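Local coordinates for cytochrome c-552/4 domain-containing protein (Ignicoccus hospitalis KIN4/I, PDB 4QO5) that probably carries electrons through its eight hemes c, as a membrane-associated octaheme cytochrome of a hyperthermophilic archaeon, at residues Ala217-Arg221 and His222-Ile226; Ala229-Pro232 and Tyr233-Gly236; Gly256-Trp259 and Phe260-Lys264. One frame throughout, in Å; residues are numbered along the deposited sequence.

Interaction 1 of 3, residues Ala217-Arg221 and His222-Ile226; sequences ACHPR and HSFDI. With HEC (heme c), chain C.
Arg-221, His-222 and Phe-224 meet in a buried local turn, in the loop between strand 188-196 and helix 226-229, against a heme c. A cis peptide bond joins Arg-221 to His-222. One backbone bond closes the turn, Phe-224 N to Pro-220 O at 2.9 Å; a water donates to that oxygen, accepts from Asp-225 N and also bonds Ser-223 OG. Arg-221 CA sits over one face of the Phe-224 ring, 3.9 Å from its centroid, in a CH-pi contact, while CE2 of Phe-224 reaches CBC of the heme at 3.5 Å. Extended from CG to NE, Arg-221 passes CD over one face of the His-222 imidazole and ends in a fork: NH1 donates to propionate O1A at 3.0 Å and NH2 to O2D of the other propionate at 2.9 Å. With a leucine in place of Arg-221, both propionates would probably lose a charged mate and the imidazole part of the cover over one face. His-222 NE2 binds the heme iron at 2.1 Å, with His-83 as the other axial ligand. Three residues after His-219, which with Cys-218 closes a CxxCH heme-attachment motif, the turn supplies a different heme's bis-histidine site.

Interaction 2 of 3, residues Ala229-Pro232 and Tyr233-Gly236; sequences ARSP and YTCG. With HEC (heme c), chain F.
The chi1 of Ser-231 (71°) sets OG between its own backbone N and carbonyl carbon, turned to the amide of Thr-234, whose chi1 of -160° in turn swings CG2 back to the carbonyl oxygens of Ser-231 and Ala-229. The resulting bond, Thr-234 N to Ser-231 OG, is long and weak at 3.4 Å, but its place is that of a classical N-cap: Ser-231 stands just before helix 232-235 and its hydroxyl accepts from the amide three residues on. The same OG is also bonded to Ile-228 O, at the preceding helix, so it spans the junction between two helices. Pro-232 opens the turn, where its lack of an N-H costs nothing. Its carbonyl oxygen receives Gly-236 N at 3.1 Å, in the carbonyl plane, with only a weak second bond from Cys-235 N. Pro-232 CG lies over one face of the Tyr-233 ring, 4.2 Å from CD2, and this ring stacks on Phe-260 of the second subunit.

Arg-230 runs away from the turn to another heme c. Its guanidinium presents an edge, in plane, to a single propionate oxygen: NE donates to O2D at 2.5 Å and NH2 to the same O2D at 2.7 Å. NH1 is held by the carbonyls of Met-268 and Ala-270, and Trp-273 adds a cation-pi contact, so the group is fixed on several sides. Cys-235, linked covalently to yet another heme, sits in the capped turn, an arrangement that starts the CxxCH motif ending at the axial ligand His-239.

Interaction 3 of 3, residues Gly256-Trp259 and Phe260-Lys264; sequences GNIW and FMHHK
His-263, in the 3-10 turn that follows helix 254-262, lies against the indole of Trp-259 four residues earlier, and its side chain can be followed atom by atom. A chi1 of 80° sets CG between the backbone N and carbonyl carbon, turning the imidazole toward Trp-259. CB comes first, over the face of the five-membered ring of Trp-259, 3.5 Å from its centroid in a CH-pi contact. CG follows above CZ2 at 3.6 Å. Beyond it the ring divides: CD2 rides over CH2 at 3.7 Å, while ND1 leans to the backbone and donates to Trp-259 O at 2.9 Å, with that oxygen close to the imidazole plane. CE1 covers CZ3, and NE2, the far tip, is 3.8 Å from CH2. Imidazole and six-membered ring therefore stack face to face, with planes only 4° apart.

Phe-260 completes the cluster, bringing CD1 to the indole edge at CE3, 3.7 Å away. Its other neighbours include Trp-250, edge-to-face, and Tyr-233 of the third subunit, stacked.

Trp-259 O accepts from both ND1 and the backbone N of His-263, plus a weak bond from His-262 N. A stack and a bond to the same residue leave the imidazole little freedom to turn. Because ND1 is a donor, NE2 would probably carry the lone pair whenever the ring is neutral.

How the interactions relate
The three contacts follow in order along one multiheme cytochrome region of the chain, and neighbouring ones touch. Interactions 1 and 2, with centres 11 Å apart, flank helix 226-229, each taking in one of its ends, and are tied by Cys-218 O and Thr-234 OG1, a probable hydrogen bond. Interactions 2 and 3, 13 Å apart, pack helix 232-235 on helix 254-262, Pro-232 CD meeting Trp-259 CH2 at 3.5 Å. Interactions 1 and 3, about 21 Å between centres, do not touch within a chain, yet meet across the trimer: Asp-225 of one subunit bonds His-262 of another. Heme-bearing loops and subunit interface are thereby built from one continuous region.

Interaction 1 of 3, residues Ala217-Arg221 and His222-Ile226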
loop_
_atom_site.group_PDB
_atom_site.type_symbol
_atom_site.label_atom_id
_atom_site.label_comp_id
_atom_site.label_asym_id
_atom_site.label_seq_id
_atom_site.Cartn_x
_atom_site.Cartn_y
_atom_site.Cartn_z
ATOM N N ALA A 217 -11.191 7.379 18.152
ATOM C CA ALA A 217 -10.104 7.381 17.196
ATOM C C ALA A 217 -8.875 6.928 18.002
ATOM O O ALA A 217 -8.794 7.198 19.209
ATOM C CB ALA A 217 -9.907 8.762 16.597
ATOM N N CYS A 218 -7.960 6.220 17.336
ATOM C CA CYS A 218 -6.686 5.753 17.907
ATOM C C CYS A 218 -6.823 4.526 18.799
ATOM O O CYS A 218 -6.182 3.502 18.564
ATOM C CB CYS A 218 -5.954 6.911 18.626
ATOM S SG CYS A 218 -5.929 8.272 17.438
ATOM N N HIS A 219 -7.646 4.631 19.834
ATOM C CA HIS A 219 -7.988 3.452 20.621
ATOM C C HIS A 219 -9.506 3.251 20.535
ATOM O O HIS A 219 -10.277 3.870 21.283
ATOM C CB HIS A 219 -7.491 3.547 22.066
ATOM C CG HIS A 219 -7.538 4.925 22.632
ATOM N ND1 HIS A 219 -8.704 5.660 22.716
ATOM C CD2 HIS A 219 -6.562 5.728 23.118
ATOM C CE1 HIS A 219 -8.448 6.839 23.238
ATOM N NE2 HIS A 219 -7.149 6.906 23.483
ATOM N N PRO A 220 -9.939 2.399 19.589
ATOM C CA PRO A 220 -11.378 2.185 19.358
ATOM C C PRO A 220 -12.091 1.551 20.530
ATOM O O PRO A 220 -11.472 0.860 21.346
ATOM C CB PRO A 220 -11.428 1.204 18.165
ATOM C CG PRO A 220 -10.058 1.186 17.591
ATOM C CD PRO A 220 -9.084 1.652 18.649
ATOM N N ARG A 221 -13.408 1.775 20.595
ATOM C CA ARG A 221 -14.253 1.038 21.518
ATOM C C ARG A 221 -14.414 -0.368 20.923
ATOM O O ARG A 221 -14.146 -0.552 19.746
ATOM C CB ARG A 221 -15.613 1.744 21.649
ATOM C CG ARG A 221 -16.474 1.615 20.389
ATOM C CD ARG A 221 -17.856 2.292 20.521
ATOM N NE ARG A 221 -18.668 1.874 19.384
ATOM C CZ ARG A 221 -18.650 2.460 18.187
ATOM N NH1 ARG A 221 -19.375 1.947 17.201
ATOM N NH2 ARG A 221 -17.895 3.531 17.966
ATOM N N HIS A 222 -14.762 -1.372 21.728
ATOM C CA HIS A 222 -14.899 -1.229 23.170
ATOM C C HIS A 222 -13.700 -1.770 23.931
ATOM O O HIS A 222 -13.734 -1.872 25.167
ATOM C CB HIS A 222 -16.185 -1.918 23.647
ATOM C CG HIS A 222 -17.421 -1.111 23.403
ATOM N ND1 HIS A 222 -18.165 -1.204 22.246
ATOM C CD2 HIS A 222 -18.047 -0.197 24.177
ATOM C CE1 HIS A 222 -19.198 -0.388 22.315
ATOM N NE2 HIS A 222 -19.143 0.236 23.473
ATOM N N SER A 223 -12.632 -2.088 23.206
ATOM C CA SER A 223 -11.427 -2.588 23.848
ATOM C C SER A 223 -10.596 -1.453 24.443
ATOM O O SER A 223 -9.906 -1.672 25.427
ATOM C CB SER A 223 -10.580 -3.446 22.895
ATOM O OG SER A 223 -10.186 -2.686 21.760
ATOM N N PHE A 224 -10.681 -0.260 23.851
ATOM C CA PHE A 224 -9.952 0.939 24.340
ATOM C C PHE A 224 -8.506 0.584 24.693
ATOM O O PHE A 224 -8.044 0.816 25.799
ATOM C CB PHE A 224 -10.667 1.625 25.529
ATOM C CG PHE A 224 -11.985 2.239 25.158
ATOM C CD1 PHE A 224 -12.034 3.445 24.468
ATOM C CD2 PHE A 224 -13.173 1.594 25.473
ATOM C CE1 PHE A 224 -13.257 4.003 24.117
ATOM C CE2 PHE A 224 -14.395 2.135 25.107
ATOM C CZ PHE A 224 -14.432 3.346 24.430
ATOM N N ASP A 225 -7.823 -0.019 23.728
ATOM C CA ASP A 225 -6.553 -0.685 23.959
ATOM C C ASP A 225 -5.395 0.228 23.574
ATOM O O ASP A 225 -5.297 0.652 22.424
ATOM C CB ASP A 225 -6.525 -1.958 23.099
ATOM C CG ASP A 225 -5.356 -2.881 23.428
ATOM O OD1 ASP A 225 -4.479 -2.518 24.245
ATOM O OD2 ASP A 225 -5.306 -3.988 22.845
ATOM N N ILE A 226 -4.518 0.547 24.523
ATOM C CA ILE A 226 -3.370 1.373 24.182
ATOM C C ILE A 226 -2.399 0.634 23.272
ATOM O O ILE A 226 -1.590 1.257 22.591
ATOM C CB ILE A 226 -2.631 1.961 25.408
ATOM C CG1 ILE A 226 -1.971 0.853 26.232
ATOM C CG2 ILE A 226 -3.591 2.830 26.237
ATOM C CD1 ILE A 226 -1.030 1.404 27.317
HETATM FE FE HEC C . -20.540 1.519 24.429
HETATM C CHA HEC C . -21.341 3.152 21.512
HETATM C CHB HEC C . -23.106 -0.718 23.822
HETATM C CHC HEC C . -19.649 -0.106 27.167
HETATM C CHD HEC C . -18.175 3.907 25.108
HETATM N NA HEC C . -21.905 1.229 22.961
HETATM C C1A HEC C . -22.067 2.043 21.839
HETATM C C2A HEC C . -23.160 1.546 21.046
HETATM C C3A HEC C . -23.643 0.474 21.664
HETATM C C4A HEC C . -22.874 0.251 22.872
HETATM C CMA HEC C . -24.816 -0.401 21.172
HETATM C CAA HEC C . -23.684 2.196 19.741
HETATM C CBA HEC C . -22.704 2.170 18.580
HETATM C CGA HEC C . -22.841 0.835 17.913
HETATM O O1A HEC C . -21.782 0.267 17.536
HETATM O O2A HEC C . -23.997 0.343 17.782
HETATM N NB HEC C . -21.301 0.013 25.310
HETATM C C1B HEC C . -22.274 -0.878 24.882
HETATM C C2B HEC C . -22.230 -2.070 25.681
HETATM C C3B HEC C . -21.219 -1.866 26.539
HETATM C C4B HEC C . -20.657 -0.576 26.357
HETATM C CMB HEC C . -23.146 -3.300 25.428
HETATM C CAB HEC C . -20.507 -2.729 27.564
HETATM C CBB HEC C . -20.360 -4.210 27.069
HETATM N NC HEC C . -19.214 1.853 25.875
HETATM C C1C HEC C . -18.993 1.064 26.972
HETATM C C2C HEC C . -18.129 1.742 27.905
HETATM C C3C HEC C . -17.586 2.737 27.182
HETATM C C4C HEC C . -18.351 2.896 26.003
HETATM C CMC HEC C . -17.543 0.967 29.119
HETATM C CAC HEC C . -16.519 3.831 27.442
HETATM C CBC HEC C . -15.276 3.364 28.250
HETATM N ND HEC C . -19.906 3.202 23.474
HETATM C C1D HEC C . -18.863 4.004 23.931
HETATM C C2D HEC C . -18.551 5.055 22.996
HETATM C C3D HEC C . -19.545 4.855 21.862
HETATM C C4D HEC C . -20.339 3.699 22.255
HETATM C CMD HEC C . -17.414 6.091 23.228
HETATM C CAD HEC C . -19.760 5.636 20.534
HETATM C CBD HEC C . -19.140 7.018 20.456
HETATM C CGD HEC C . -17.717 6.911 19.932
HETATM O O1D HEC C . -17.063 7.964 19.794
HETATM O O2D HEC C . -17.244 5.781 19.649
HETATM O O HOH W 1 -8.996 -0.264 21.155
HETATM O O HOH W 2 -12.180 -2.649 19.963
#

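Interaction 2 of 3, residues Ala229-Pro232 and Tyr233-Gly236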
loop_
_atom_site.group_PDB
_atom_site.type_symbol
_atom_site.label_atom_id
_atom_site.label_comp_id
_atom_site.label_asym_id
_atom_site.label_seq_id
_atom_site.Cartn_x
_atom_site.Cartn_y
_atom_site.Cartn_z
ATOM N N ALA A 229 -3.612 1.894 20.144
ATOM C CA ALA A 229 -3.301 3.314 20.009
ATOM C C ALA A 229 -1.829 3.504 19.652
ATOM O O ALA A 229 -1.467 4.460 18.971
ATOM C CB ALA A 229 -3.633 4.062 21.305
ATOM N N ARG A 230 -0.984 2.593 20.113
ATOM C CA ARG A 230 0.442 2.688 19.821
ATOM C C ARG A 230 0.897 1.954 18.570
ATOM O O ARG A 230 2.096 1.868 18.310
ATOM C CB ARG A 230 1.210 2.141 21.000
ATOM C CG ARG A 230 1.134 3.012 22.216
ATOM C CD ARG A 230 1.483 2.239 23.462
ATOM N NE ARG A 230 1.773 3.132 24.560
ATOM C CZ ARG A 230 2.168 2.707 25.744
ATOM N NH1 ARG A 230 2.190 1.411 25.948
ATOM N NH2 ARG A 230 2.442 3.569 26.741
ATOM N N SER A 231 -0.050 1.405 17.823
ATOM C CA SER A 231 0.278 0.707 16.579
ATOM C C SER A 231 0.302 1.736 15.455
ATOM O O SER A 231 -0.301 2.794 15.571
ATOM C CB SER A 231 -0.790 -0.364 16.263
ATOM O OG SER A 231 -2.021 0.236 15.872
ATOM N N PRO A 232 0.959 1.420 14.344
ATOM C CA PRO A 232 0.875 2.340 13.199
ATOM C C PRO A 232 -0.467 2.242 12.475
ATOM O O PRO A 232 -0.897 3.197 11.829
ATOM C CB PRO A 232 1.987 1.825 12.276
ATOM C CG PRO A 232 2.043 0.334 12.588
ATOM C CD PRO A 232 1.822 0.252 14.072
ATOM N N TYR A 233 -1.113 1.087 12.579
ATOM C CA TYR A 233 -2.318 0.805 11.808
ATOM C C TYR A 233 -3.420 1.774 12.160
ATOM O O TYR A 233 -4.148 2.252 11.300
ATOM C CB TYR A 233 -2.801 -0.602 12.101
ATOM C CG TYR A 233 -1.821 -1.653 11.659
ATOM C CD1 TYR A 233 -1.583 -1.866 10.316
ATOM C CD2 TYR A 233 -1.141 -2.432 12.591
ATOM C CE1 TYR A 233 -0.690 -2.837 9.900
ATOM C CE2 TYR A 233 -0.246 -3.413 12.180
ATOM C CZ TYR A 233 -0.032 -3.606 10.838
ATOM O OH TYR A 233 0.864 -4.568 10.422
ATOM N N THR A 234 -3.502 2.097 13.438
ATOM C CA THR A 234 -4.592 2.934 13.891
ATOM C C THR A 234 -4.525 4.371 13.330
ATOM O O THR A 234 -5.545 4.938 12.963
ATOM C CB THR A 234 -4.713 2.912 15.417
ATOM O OG1 THR A 234 -6.028 3.332 15.752
ATOM C CG2 THR A 234 -3.673 3.820 16.107
ATOM N N CYS A 235 -3.325 4.941 13.237
ATOM C CA CYS A 235 -3.164 6.278 12.666
ATOM C C CYS A 235 -3.325 6.238 11.168
ATOM O O CYS A 235 -3.680 7.239 10.538
ATOM C CB CYS A 235 -1.785 6.884 13.000
ATOM S SG CYS A 235 -1.198 6.575 14.656
ATOM N N GLY A 236 -3.022 5.076 10.592
ATOM C CA GLY A 236 -3.230 4.823 9.177
ATOM C C GLY A 236 -4.686 4.831 8.732
ATOM O O GLY A 236 -4.954 4.738 7.535
HETATM FE FE HEC F . -6.025 8.585 24.143
HETATM C CHA HEC F . -3.763 6.599 25.852
HETATM C CHB HEC F . -8.050 8.728 26.869
HETATM C CHC HEC F . -8.241 10.628 22.423
HETATM C CHD HEC F . -4.022 8.501 21.399
HETATM N NA HEC F . -5.903 7.781 25.935
HETATM C C1A HEC F . -4.886 7.052 26.509
HETATM C C2A HEC F . -5.202 6.791 27.886
HETATM C C3A HEC F . -6.360 7.390 28.152
HETATM C C4A HEC F . -6.842 8.044 26.950
HETATM C CMA HEC F . -7.086 7.388 29.504
HETATM C CAA HEC F . -4.340 5.980 28.876
HETATM C CBA HEC F . -3.089 6.786 29.255
HETATM C CGA HEC F . -3.503 7.969 30.097
HETATM O O1A HEC F . -3.858 7.765 31.285
HETATM O O2A HEC F . -3.478 9.110 29.578
HETATM N NB HEC F . -7.783 9.426 24.566
HETATM C C1B HEC F . -8.427 9.476 25.779
HETATM C C2B HEC F . -9.540 10.401 25.664
HETATM C C3B HEC F . -9.468 10.929 24.423
HETATM C C4B HEC F . -8.427 10.300 23.724
HETATM C CMB HEC F . -10.440 10.799 26.860
HETATM C CAB HEC F . -10.131 12.023 23.557
HETATM C CBB HEC F . -10.374 13.324 24.401
HETATM N NC HEC F . -6.161 9.434 22.373
HETATM C C1C HEC F . -7.130 10.177 21.751
HETATM C C2C HEC F . -6.943 10.175 20.320
HETATM C C3C HEC F . -5.653 9.823 20.201
HETATM C C4C HEC F . -5.221 9.172 21.381
HETATM C CMC HEC F . -7.685 11.208 19.435
HETATM C CAC HEC F . -4.645 9.772 19.054
HETATM C CBC HEC F . -4.618 11.032 18.139
HETATM N ND HEC F . -4.207 7.687 23.683
HETATM C C1D HEC F . -3.542 7.823 22.480
HETATM C C2D HEC F . -2.276 7.163 22.553
HETATM C C3D HEC F . -2.214 6.545 23.938
HETATM C C4D HEC F . -3.445 6.956 24.578
HETATM C CMD HEC F . -1.217 7.055 21.433
HETATM C CAD HEC F . -1.055 5.764 24.577
HETATM C CBD HEC F . -0.265 6.873 25.292
HETATM C CGD HEC F . 1.107 6.453 25.735
HETATM O O1D HEC F . 1.582 6.985 26.777
HETATM O O2D HEC F . 1.743 5.609 25.058
#

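Interaction 3 of 3, residues Gly256-Trp259 and Phe260-Lys264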
loop_
_atom_site.group_PDB
_atom_site.type_symbol
_atom_site.label_atom_id
_atom_site.label_comp_id
_atom_site.label_asym_id
_atom_site.label_seq_id
_atom_site.Cartn_x
_atom_site.Cartn_y
_atom_site.Cartn_z
ATOM N N GLY A 256 9.851 1.329 10.676
ATOM C CA GLY A 256 8.685 0.508 10.328
ATOM C C GLY A 256 9.016 -0.942 9.993
ATOM O O GLY A 256 8.357 -1.866 10.494
ATOM N N ASN A 257 10.047 -1.151 9.159
ATOM C CA ASN A 257 10.452 -2.500 8.776
ATOM C C ASN A 257 10.735 -3.318 10.023
ATOM O O ASN A 257 10.282 -4.449 10.150
ATOM C CB ASN A 257 11.744 -2.489 7.942
ATOM C CG ASN A 257 11.663 -1.606 6.709
ATOM O OD1 ASN A 257 10.584 -1.255 6.230
ATOM N ND2 ASN A 257 12.822 -1.275 6.168
ATOM N N ILE A 258 11.522 -2.741 10.934
ATOM C CA ILE A 258 11.916 -3.437 12.154
ATOM C C ILE A 258 10.707 -3.702 13.070
ATOM O O ILE A 258 10.580 -4.783 13.655
ATOM C CB ILE A 258 12.987 -2.622 12.915
ATOM C CG1 ILE A 258 14.277 -2.574 12.098
ATOM C CG2 ILE A 258 13.284 -3.248 14.263
ATOM C CD1 ILE A 258 15.265 -1.515 12.624
ATOM N N TRP A 259 9.830 -2.715 13.193
ATOM C CA TRP A 259 8.668 -2.866 14.058
ATOM C C TRP A 259 7.802 -4.034 13.574
ATOM O O TRP A 259 7.406 -4.888 14.371
ATOM C CB TRP A 259 7.847 -1.582 14.117
ATOM C CG TRP A 259 6.736 -1.674 15.133
ATOM C CD1 TRP A 259 6.803 -1.310 16.449
ATOM C CD2 TRP A 259 5.400 -2.173 14.919
ATOM N NE1 TRP A 259 5.604 -1.557 17.065
ATOM C CE2 TRP A 259 4.721 -2.073 16.152
ATOM C CE3 TRP A 259 4.719 -2.683 13.808
ATOM C CZ2 TRP A 259 3.384 -2.465 16.311
ATOM C CZ3 TRP A 259 3.369 -3.076 13.965
ATOM C CH2 TRP A 259 2.734 -2.973 15.212
ATOM N N PHE A 260 7.549 -4.095 12.269
ATOM C CA PHE A 260 6.732 -5.195 11.720
ATOM C C PHE A 260 7.262 -6.574 12.123
ATOM O O PHE A 260 6.474 -7.467 12.469
ATOM C CB PHE A 260 6.585 -5.090 10.194
ATOM C CG PHE A 260 5.666 -3.987 9.751
ATOM C CD1 PHE A 260 4.388 -3.870 10.284
ATOM C CD2 PHE A 260 6.066 -3.081 8.795
ATOM C CE1 PHE A 260 3.529 -2.854 9.870
ATOM C CE2 PHE A 260 5.223 -2.065 8.384
ATOM C CZ PHE A 260 3.951 -1.950 8.920
ATOM N N MET A 261 8.589 -6.752 12.092
ATOM C CA MET A 261 9.167 -8.052 12.409
ATOM C C MET A 261 9.459 -8.315 13.887
ATOM O O MET A 261 9.494 -9.477 14.306
ATOM C CB MET A 261 10.445 -8.302 11.596
ATOM C CG MET A 261 10.209 -8.463 10.115
ATOM S SD MET A 261 8.954 -9.715 9.716
ATOM C CE MET A 261 9.617 -11.165 10.511
ATOM N N HIS A 262 9.694 -7.266 14.675
ATOM C CA HIS A 262 10.093 -7.445 16.077
ATOM C C HIS A 262 9.020 -7.126 17.130
ATOM O O HIS A 262 9.190 -7.477 18.294
ATOM C CB HIS A 262 11.360 -6.623 16.394
ATOM C CG HIS A 262 12.623 -7.269 15.929
ATOM N ND1 HIS A 262 13.868 -6.714 16.137
ATOM C CD2 HIS A 262 12.837 -8.435 15.261
ATOM C CE1 HIS A 262 14.793 -7.507 15.625
ATOM N NE2 HIS A 262 14.192 -8.555 15.083
ATOM N N HIS A 263 7.903 -6.516 16.745
ATOM C CA HIS A 263 6.957 -6.038 17.772
ATOM C C HIS A 263 6.293 -7.164 18.572
ATOM O O HIS A 263 5.761 -6.930 19.646
ATOM C CB HIS A 263 5.913 -5.071 17.204
ATOM C CG HIS A 263 4.784 -5.740 16.488
ATOM N ND1 HIS A 263 4.836 -6.071 15.151
ATOM C CD2 HIS A 263 3.554 -6.114 16.922
ATOM C CE1 HIS A 263 3.692 -6.633 14.795
ATOM N NE2 HIS A 263 2.899 -6.670 15.850
ATOM N N LYS A 264 6.349 -8.387 18.049
ATOM C CA LYS A 264 5.848 -9.538 18.777
ATOM C C LYS A 264 6.632 -9.779 20.065
ATOM O O LYS A 264 6.153 -10.463 20.976
ATOM C CB LYS A 264 5.882 -10.795 17.893
ATOM C CG LYS A 264 7.283 -11.220 17.481
ATOM C CD LYS A 264 7.258 -12.543 16.710
ATOM C CE LYS A 264 8.660 -13.064 16.434
ATOM N NZ LYS A 264 9.431 -12.227 15.469
#